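Long-range contact in 2-methyl-3-hydroxypyridine-5-carboxylic acid oxygenase (Mesorhizobium loti, PDB 3ALJ), which probably uses its bound FAD to oxygenate and open the ring of 2-methyl-3-hydroxypyridine-5-carboxylic acid in vitamin B6 degradation: residues A[205-217]-A[222-234]. Numbering follows the deposited sequence. Where two conformers were deposited one is given.
Sequences FWPRVQRILYSPC and LYLGLMAPAADPR
Arg-211 lays its guanidinium over the thioether of Met-227, with NH2 3.4 Å from SD and the methyl CE above the same flat group, offset toward its rim. The arginine chain runs out straight from CG to NE, whereas Met-227 bends at chi3 (-140°), which brings CE back against CB of Leu-213 at 3.7 Å. Flexible, polarisable methionine suits this place, serving a cation and an aliphatic chain at once. A salt bridge from NH1 to Asp-201 on the adjoining strand fixes the far end of the arginine; an alanine at Arg-211 would probably leave that carboxylate without its mate and uncover the sulfur of Met-227.

On the opposite face the packing is apolar. Leu-222 sets CD1 over the ring of Tyr-214, 3.8 Å from its centroid, a CH-pi contact, and the tyrosine OH bonds to the carbonyl of Trp-196. Next along, CD2 of Leu-224 touches both that ring, obliquely, and CG2 of Ile-212, and Ile-212 lies alongside Leu-226, both branched chains filling a buried layer.

These strands, 211-216 and 221-228, form an antiparallel hairpin within the larger mixed sheet, probably the substrate-side sheet of the flavin hydroxylase fold; the side chain of Tyr-223 comes to about 5 Å from FAD at the nearest atoms.

Paired backbone bonds link Arg-211 with Met-227, Leu-213 with Gly-225 and Ser-215 with Tyr-223. Met-227 N to Arg-211 O is almost straight (176°), whereas Ser-215 N to Tyr-223 O is weak.

Beyond the ladder, a water donates to Val-209 O and Asp-232 OD2, each at 2.7 Å, while OD1 of Asp-232 accepts from the backbone N of Gly-235.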
ATOM      1  N   PHE A 205      -1.795  -1.148  26.304  1.00 10.60           N
ATOM      2  CA  PHE A 205      -0.489  -1.556  26.865  1.00 10.43           C
ATOM      3  C   PHE A 205      -0.661  -2.394  28.101  1.00 10.34           C
ATOM      4  O   PHE A 205       0.333  -3.047  28.458  1.00 12.56           O
ATOM      5  CB  PHE A 205       0.334  -0.302  27.135  1.00 10.12           C
ATOM      6  CG  PHE A 205       0.583   0.542  25.920  1.00 11.64           C
ATOM      7  CD1 PHE A 205       1.264   0.025  24.826  1.00 18.76           C
ATOM      8  CD2 PHE A 205       0.091   1.800  25.806  1.00 13.93           C
ATOM      9  CE1 PHE A 205       1.458   0.881  23.639  1.00 17.65           C
ATOM     10  CE2 PHE A 205       0.309   2.609  24.697  1.00 17.14           C
ATOM     11  CZ  PHE A 205       1.004   2.145  23.639  1.00 17.69           C
ATOM     12  N   TRP A 206      -1.786  -2.325  28.791  1.00  9.96           N
ATOM     13  CA  TRP A 206      -2.033  -3.072  29.994  1.00 11.18           C
ATOM     14  C   TRP A 206      -3.300  -3.829  29.794  1.00 12.02           C
ATOM     15  O   TRP A 206      -4.229  -3.284  29.221  1.00 11.15           O
ATOM     16  CB  TRP A 206      -2.125  -2.075  31.234  1.00 10.95           C
ATOM     17  CG  TRP A 206      -2.433  -2.802  32.524  1.00 11.89           C
ATOM     18  CD1 TRP A 206      -1.473  -3.271  33.408  1.00 15.69           C
ATOM     19  CD2 TRP A 206      -3.698  -3.276  32.976  1.00 13.99           C
ATOM     20  NE1 TRP A 206      -2.113  -3.902  34.423  1.00 18.21           N
ATOM     21  CE2 TRP A 206      -3.445  -4.001  34.184  1.00 18.39           C
ATOM     22  CE3 TRP A 206      -4.972  -3.113  32.549  1.00 16.17           C
ATOM     23  CZ2 TRP A 206      -4.477  -4.537  34.960  1.00 20.67           C
ATOM     24  CZ3 TRP A 206      -6.058  -3.722  33.320  1.00 20.43           C
ATOM     25  CH2 TRP A 206      -5.748  -4.442  34.486  1.00 19.31           C
ATOM     26  N   PRO A 207      -3.427  -5.085  30.270  1.00 12.63           N
ATOM     27  CA  PRO A 207      -2.448  -5.859  31.040  1.00 13.37           C
ATOM     28  C   PRO A 207      -1.418  -6.530  30.126  1.00 16.55           C
ATOM     29  O   PRO A 207      -0.420  -7.030  30.655  1.00 19.13           O
ATOM     30  CB  PRO A 207      -3.331  -6.923  31.741  1.00 16.04           C
ATOM     31  CG  PRO A 207      -4.478  -7.179  30.742  1.00 17.62           C
ATOM     32  CD  PRO A 207      -4.753  -5.743  30.172  1.00 13.51           C
ATOM     33  N   ARG A 208      -1.626  -6.448  28.774  1.00 16.08           N
ATOM     34  CA  ARG A 208      -0.519  -6.769  27.880  0.50 17.07           C
ATOM     35  C   ARG A 208      -0.633  -5.906  26.653  1.00 15.34           C
ATOM     36  O   ARG A 208      -1.586  -5.158  26.479  1.00 13.64           O
ATOM     37  CB  ARG A 208      -0.581  -8.222  27.371  0.50 16.42           C
ATOM     38  CG  ARG A 208      -0.782  -9.245  28.497  0.50 20.83           C
ATOM     39  CD  ARG A 208      -1.139 -10.611  27.980  0.50 20.73           C
ATOM     40  NE  ARG A 208      -2.397 -10.618  27.245  0.50 16.46           N
ATOM     41  CZ  ARG A 208      -3.544 -11.058  27.713  0.50 16.39           C
ATOM     42  NH1 ARG A 208      -3.535 -11.445  29.001  0.50 17.05           N
ATOM     43  NH2 ARG A 208      -4.649 -11.099  26.953  0.50 17.38           N
ATOM     44  N   VAL A 209       0.433  -5.947  25.821  1.00 14.52           N
ATOM     45  CA  VAL A 209       0.550  -5.054  24.654  1.00 12.91           C
ATOM     46  C   VAL A 209      -0.193  -5.799  23.564  1.00  9.82           C
ATOM     47  O   VAL A 209       0.345  -6.781  22.944  1.00 11.86           O
ATOM     48  CB  VAL A 209       2.028  -4.801  24.329  1.00 15.41           C
ATOM     49  CG1 VAL A 209       2.138  -3.940  23.172  1.00 16.11           C
ATOM     50  CG2 VAL A 209       2.692  -4.082  25.588  1.00 18.97           C
ATOM     51  N   GLN A 210      -1.377  -5.315  23.216  1.00  8.83           N
ATOM     52  CA  GLN A 210      -2.191  -5.912  22.170  1.00  9.34           C
ATOM     53  C   GLN A 210      -3.015  -4.786  21.580  1.00  8.24           C
ATOM     54  O   GLN A 210      -3.646  -4.023  22.338  1.00  8.91           O
ATOM     55  CB  GLN A 210      -3.174  -7.060  22.584  1.00 10.42           C
ATOM     56  CG  GLN A 210      -2.398  -8.349  22.944  1.00 14.33           C
ATOM     57  CD  GLN A 210      -3.360  -9.452  23.389  1.00 12.60           C
ATOM     58  OE1 GLN A 210      -3.052 -10.051  24.401  1.00 17.22           O
ATOM     59  NE2 GLN A 210      -4.376  -9.807  22.691  1.00 14.01           N
ATOM     60  N   ARG A 211      -3.134  -4.775  20.268  1.00  8.28           N
ATOM     61  CA  ARG A 211      -3.915  -3.753  19.553  1.00  8.05           C
ATOM     62  C   ARG A 211      -4.680  -4.435  18.478  1.00  8.43           C
ATOM     63  O   ARG A 211      -4.139  -5.332  17.777  1.00  7.78           O
ATOM     64  CB  ARG A 211      -2.876  -2.759  18.997  1.00  8.37           C
ATOM     65  CG  ARG A 211      -3.447  -1.721  17.970  1.00  6.57           C
ATOM     66  CD  ARG A 211      -2.236  -1.019  17.365  1.00  9.48           C
ATOM     67  NE  ARG A 211      -2.638   0.006  16.388  1.00  9.67           N
ATOM     68  CZ  ARG A 211      -1.796   0.586  15.534  1.00 13.85           C
ATOM     69  NH1 ARG A 211      -2.233   1.552  14.687  1.00 15.17           N
ATOM     70  NH2 ARG A 211      -0.481   0.210  15.484  1.00 13.55           N
ATOM     71  N   ILE A 212      -5.885  -3.963  18.205  1.00  7.81           N
ATOM     72  CA  ILE A 212      -6.616  -4.356  16.961  1.00  7.22           C
ATOM     73  C   ILE A 212      -6.974  -3.047  16.230  1.00  8.15           C
ATOM     74  O   ILE A 212      -7.624  -2.152  16.801  1.00  8.20           O
ATOM     75  CB  ILE A 212      -7.929  -5.117  17.236  1.00  9.33           C
ATOM     76  CG1 ILE A 212      -7.505  -6.466  17.834  1.00  8.49           C
ATOM     77  CG2 ILE A 212      -8.785  -5.285  15.966  1.00 10.72           C
ATOM     78  CD1 ILE A 212      -8.727  -7.524  18.048  1.00 11.30           C
ATOM     79  N   LEU A 213      -6.626  -2.957  14.924  1.00  7.76           N
ATOM     80  CA  LEU A 213      -7.217  -1.910  14.057  1.00  7.30           C
ATOM     81  C   LEU A 213      -8.412  -2.598  13.393  1.00  8.55           C
ATOM     82  O   LEU A 213      -8.301  -3.590  12.647  1.00  9.04           O
ATOM     83  CB  LEU A 213      -6.167  -1.479  13.022  1.00  8.28           C
ATOM     84  CG  LEU A 213      -6.750  -0.416  12.073  1.00  8.06           C
ATOM     85  CD1 LEU A 213      -6.985   0.882  12.886  1.00 10.11           C
ATOM     86  CD2 LEU A 213      -5.750  -0.061  10.921  1.00  9.80           C
ATOM     87  N   TYR A 214      -9.572  -2.007  13.651  1.00  8.81           N
ATOM     88  CA  TYR A 214     -10.895  -2.495  13.171  1.00  8.26           C
ATOM     89  C   TYR A 214     -11.307  -1.613  11.986  1.00  7.28           C
ATOM     90  O   TYR A 214     -11.457  -0.406  12.120  1.00  8.51           O
ATOM     91  CB  TYR A 214     -11.882  -2.381  14.398  1.00  8.10           C
ATOM     92  CG  TYR A 214     -13.342  -2.573  14.093  1.00  7.67           C
ATOM     93  CD1 TYR A 214     -14.128  -1.533  13.556  1.00  8.76           C
ATOM     94  CD2 TYR A 214     -13.883  -3.813  14.244  1.00  9.21           C
ATOM     95  CE1 TYR A 214     -15.522  -1.747  13.292  1.00  8.35           C
ATOM     96  CE2 TYR A 214     -15.263  -4.073  13.997  1.00  9.23           C
ATOM     97  CZ  TYR A 214     -15.982  -3.023  13.537  1.00  9.68           C
ATOM     98  OH  TYR A 214     -17.342  -3.194  13.156  1.00 12.31           O
ATOM     99  N   SER A 215     -11.470  -2.274  10.802  1.00  9.19           N
ATOM    100  CA  SER A 215     -11.506  -1.521   9.542  1.00  8.87           C
ATOM    101  C   SER A 215     -12.588  -2.058   8.586  1.00  9.16           C
ATOM    102  O   SER A 215     -12.360  -2.982   7.778  1.00  9.75           O
ATOM    103  CB  SER A 215     -10.163  -1.639   8.820  1.00  7.93           C
ATOM    104  OG  SER A 215      -9.136  -1.139   9.715  1.00  8.22           O
ATOM    105  N   PRO A 216     -13.828  -1.557   8.703  1.00  7.60           N
ATOM    106  CA  PRO A 216     -14.874  -2.105   7.760  1.00  8.38           C
ATOM    107  C   PRO A 216     -14.585  -1.771   6.334  1.00  7.74           C
ATOM    108  O   PRO A 216     -14.356  -0.576   5.970  1.00 11.09           O
ATOM    109  CB  PRO A 216     -16.224  -1.470   8.265  1.00  9.43           C
ATOM    110  CG  PRO A 216     -15.866  -1.099   9.754  1.00 10.47           C
ATOM    111  CD  PRO A 216     -14.378  -0.630   9.703  1.00 10.07           C
ATOM    112  N   CYS A 217     -14.785  -2.764   5.456  1.00  9.29           N
ATOM    113  CA  CYS A 217     -14.498  -2.576   4.027  1.00  8.27           C
ATOM    114  C   CYS A 217     -15.779  -2.295   3.253  1.00  9.63           C
ATOM    115  O   CYS A 217     -15.673  -1.704   2.182  1.00 12.05           O
ATOM    116  CB  CYS A 217     -13.828  -3.875   3.456  1.00  9.28           C
ATOM    117  SG  CYS A 217     -12.138  -4.138   4.080  1.00 10.36           S
ATOM    118  N   LEU A 222     -15.033  -7.263   6.843  1.00 11.45           N
ATOM    119  CA  LEU A 222     -14.312  -6.491   7.899  1.00  9.70           C
ATOM    120  C   LEU A 222     -12.802  -6.837   7.838  1.00 11.73           C
ATOM    121  O   LEU A 222     -12.421  -7.985   7.833  1.00 12.31           O
ATOM    122  CB  LEU A 222     -14.795  -6.908   9.281  1.00  9.51           C
ATOM    123  CG  LEU A 222     -14.067  -6.289  10.491  1.00  8.01           C
ATOM    124  CD1 LEU A 222     -14.288  -4.791  10.549  1.00 13.17           C
ATOM    125  CD2 LEU A 222     -14.699  -6.917  11.759  1.00 12.19           C
ATOM    126  N   TYR A 223     -11.942  -5.837   7.773  1.00  9.84           N
ATOM    127  CA  TYR A 223     -10.467  -5.974   7.808  1.00  8.99           C
ATOM    128  C   TYR A 223     -10.077  -5.772   9.255  1.00  9.00           C
ATOM    129  O   TYR A 223     -10.379  -4.691   9.863  1.00 10.32           O
ATOM    130  CB  TYR A 223      -9.931  -4.931   6.835  1.00  9.49           C
ATOM    131  CG  TYR A 223      -8.431  -4.601   6.948  1.00 10.20           C
ATOM    132  CD1 TYR A 223      -7.483  -5.568   7.298  1.00  9.57           C
ATOM    133  CD2 TYR A 223      -8.031  -3.301   6.639  1.00  8.36           C
ATOM    134  CE1 TYR A 223      -6.083  -5.169   7.390  1.00  9.53           C
ATOM    135  CE2 TYR A 223      -6.689  -2.916   6.712  1.00  8.17           C
ATOM    136  CZ  TYR A 223      -5.762  -3.866   7.068  1.00  9.10           C
ATOM    137  OH  TYR A 223      -4.405  -3.503   7.165  1.00 11.39           O
ATOM    138  N   LEU A 224      -9.417  -6.781   9.791  1.00  9.34           N
ATOM    139  CA  LEU A 224      -8.818  -6.668  11.127  1.00  9.68           C
ATOM    140  C   LEU A 224      -7.336  -6.763  11.062  1.00 10.62           C
ATOM    141  O   LEU A 224      -6.802  -7.585  10.301  1.00 11.11           O
ATOM    142  CB  LEU A 224      -9.241  -7.824  12.044  1.00 10.96           C
ATOM    143  CG  LEU A 224     -10.746  -7.860  12.349  1.00 12.25           C
ATOM    144  CD1 LEU A 224     -11.067  -9.084  13.226  1.00 13.60           C
ATOM    145  CD2 LEU A 224     -11.171  -6.500  13.071  1.00 13.99           C
ATOM    146  N   GLY A 225      -6.643  -5.950  11.854  1.00  9.16           N
ATOM    147  CA  GLY A 225      -5.153  -6.048  12.012  1.00 10.14           C
ATOM    148  C   GLY A 225      -4.934  -6.352  13.457  1.00  8.47           C
ATOM    149  O   GLY A 225      -5.285  -5.534  14.310  1.00  9.33           O
ATOM    150  N   LEU A 226      -4.375  -7.506  13.763  1.00  8.70           N
ATOM    151  CA  LEU A 226      -4.166  -7.965  15.166  1.00  9.18           C
ATOM    152  C   LEU A 226      -2.693  -7.793  15.456  1.00  9.62           C
ATOM    153  O   LEU A 226      -1.869  -8.522  14.823  1.00  9.76           O
ATOM    154  CB  LEU A 226      -4.654  -9.423  15.384  1.00  9.83           C
ATOM    155  CG  LEU A 226      -6.110  -9.632  15.742  1.00 12.62           C
ATOM    156  CD1 LEU A 226      -7.079  -9.024  14.806  1.00 13.89           C
ATOM    157  CD2 LEU A 226      -6.362 -11.220  15.781  1.00 16.06           C
ATOM    158  N   MET A 227      -2.275  -6.858  16.314  1.00  8.85           N
ATOM    159  CA  MET A 227      -0.884  -6.548  16.515  1.00  8.26           C
ATOM    160  C   MET A 227      -0.433  -6.845  17.909  1.00  8.05           C
ATOM    161  O   MET A 227      -0.979  -6.290  18.925  1.00  9.37           O
ATOM    162  CB  MET A 227      -0.762  -5.087  16.243  1.00 10.59           C
ATOM    163  CG  MET A 227      -1.270  -4.726  14.899  1.00 16.83           C
ATOM    164  SD  MET A 227      -1.112  -2.956  14.558  1.00 17.91           S
ATOM    165  CE  MET A 227      -2.676  -2.556  13.685  1.00 22.68           C
ATOM    166  N   ALA A 228       0.589  -7.700  18.081  1.00  9.32           N
ATOM    167  CA  ALA A 228       1.246  -7.992  19.355  1.00 10.03           C
ATOM    168  C   ALA A 228       2.698  -8.249  19.010  1.00 11.38           C
ATOM    169  O   ALA A 228       3.011  -8.658  17.861  1.00 10.39           O
ATOM    170  CB  ALA A 228       0.648  -9.261  19.929  1.00 11.84           C
ATOM    171  N   PRO A 229       3.579  -8.021  19.986  1.00 11.75           N
ATOM    172  CA  PRO A 229       5.012  -8.166  19.724  1.00 12.44           C
ATOM    173  C   PRO A 229       5.353  -9.673  19.462  1.00 12.08           C
ATOM    174  O   PRO A 229       4.678 -10.592  19.940  1.00 12.89           O
ATOM    175  CB  PRO A 229       5.638  -7.814  21.070  1.00 15.07           C
ATOM    176  CG  PRO A 229       4.584  -7.105  21.854  1.00 17.60           C
ATOM    177  CD  PRO A 229       3.307  -7.544  21.357  1.00 14.58           C
ATOM    178  N   ALA A 230       6.396  -9.872  18.669  1.00 12.66           N
ATOM    179  CA  ALA A 230       6.800 -11.253  18.328  1.00 12.24           C
ATOM    180  C   ALA A 230       7.252 -11.982  19.582  1.00 13.57           C
ATOM    181  O   ALA A 230       7.090 -13.235  19.616  1.00 15.68           O
ATOM    182  CB  ALA A 230       7.974 -11.226  17.339  1.00 14.95           C
ATOM    183  N   ALA A 231       7.745 -11.263  20.577  1.00 13.07           N
ATOM    184  CA  ALA A 231       8.091 -11.871  21.881  1.00 15.40           C
ATOM    185  C   ALA A 231       6.887 -12.425  22.666  1.00 18.16           C
ATOM    186  O   ALA A 231       7.067 -13.101  23.709  1.00 18.75           O
ATOM    187  CB  ALA A 231       8.905 -10.839  22.718  1.00 18.30           C
ATOM    188  N   ASP A 232       5.638 -12.175  22.240  1.00 14.62           N
ATOM    189  CA  ASP A 232       4.452 -12.646  22.880  1.00 14.05           C
ATOM    190  C   ASP A 232       4.025 -13.878  22.127  1.00 15.48           C
ATOM    191  O   ASP A 232       3.471 -13.775  21.020  1.00 15.16           O
ATOM    192  CB  ASP A 232       3.377 -11.546  22.883  1.00 13.06           C
ATOM    193  CG  ASP A 232       1.998 -12.094  23.279  1.00 16.94           C
ATOM    194  OD1 ASP A 232       1.793 -13.284  23.659  1.00 16.13           O
ATOM    195  OD2 ASP A 232       1.029 -11.276  23.303  1.00 17.28           O
ATOM    196  N   PRO A 233       4.250 -15.101  22.709  1.00 16.21           N
ATOM    197  CA  PRO A 233       3.997 -16.282  21.887  1.00 18.08           C
ATOM    198  C   PRO A 233       2.508 -16.539  21.587  1.00 19.18           C
ATOM    199  O   PRO A 233       2.181 -17.201  20.595  1.00 22.24           O
ATOM    200  CB  PRO A 233       4.609 -17.420  22.769  1.00 19.02           C
ATOM    201  CG  PRO A 233       4.478 -16.960  24.157  1.00 21.49           C
ATOM    202  CD  PRO A 233       4.788 -15.451  24.056  1.00 19.32           C
ATOM    203  N   ARG A 234       1.589 -16.036  22.416  1.00 14.90           N
ATOM    204  CA  ARG A 234       0.201 -16.225  22.168  1.00 14.80           C
ATOM    205  C   ARG A 234      -0.363 -15.174  21.198  1.00 13.04           C
ATOM    206  O   ARG A 234      -1.045 -15.493  20.261  1.00 14.13           O
ATOM    207  CB  ARG A 234      -0.580 -16.157  23.457  1.00 17.21           C
ATOM    208  CG  ARG A 234      -0.080 -17.242  24.511  1.00 20.21           C
ATOM    209  CD  ARG A 234      -1.043 -17.282  25.727  1.00 21.36           C
ATOM    210  NE  ARG A 234      -2.394 -17.719  25.314  1.00 25.38           N
ATOM    211  CZ  ARG A 234      -3.482 -17.613  26.095  1.00 31.92           C
ATOM    212  NH1 ARG A 234      -3.362 -17.186  27.357  1.00 29.21           N
ATOM    213  NH2 ARG A 234      -4.662 -18.026  25.661  1.00 25.63           N
TER
HETATM  214  O   HOH W   1       1.632  -8.771  24.202  1.00 17.48           O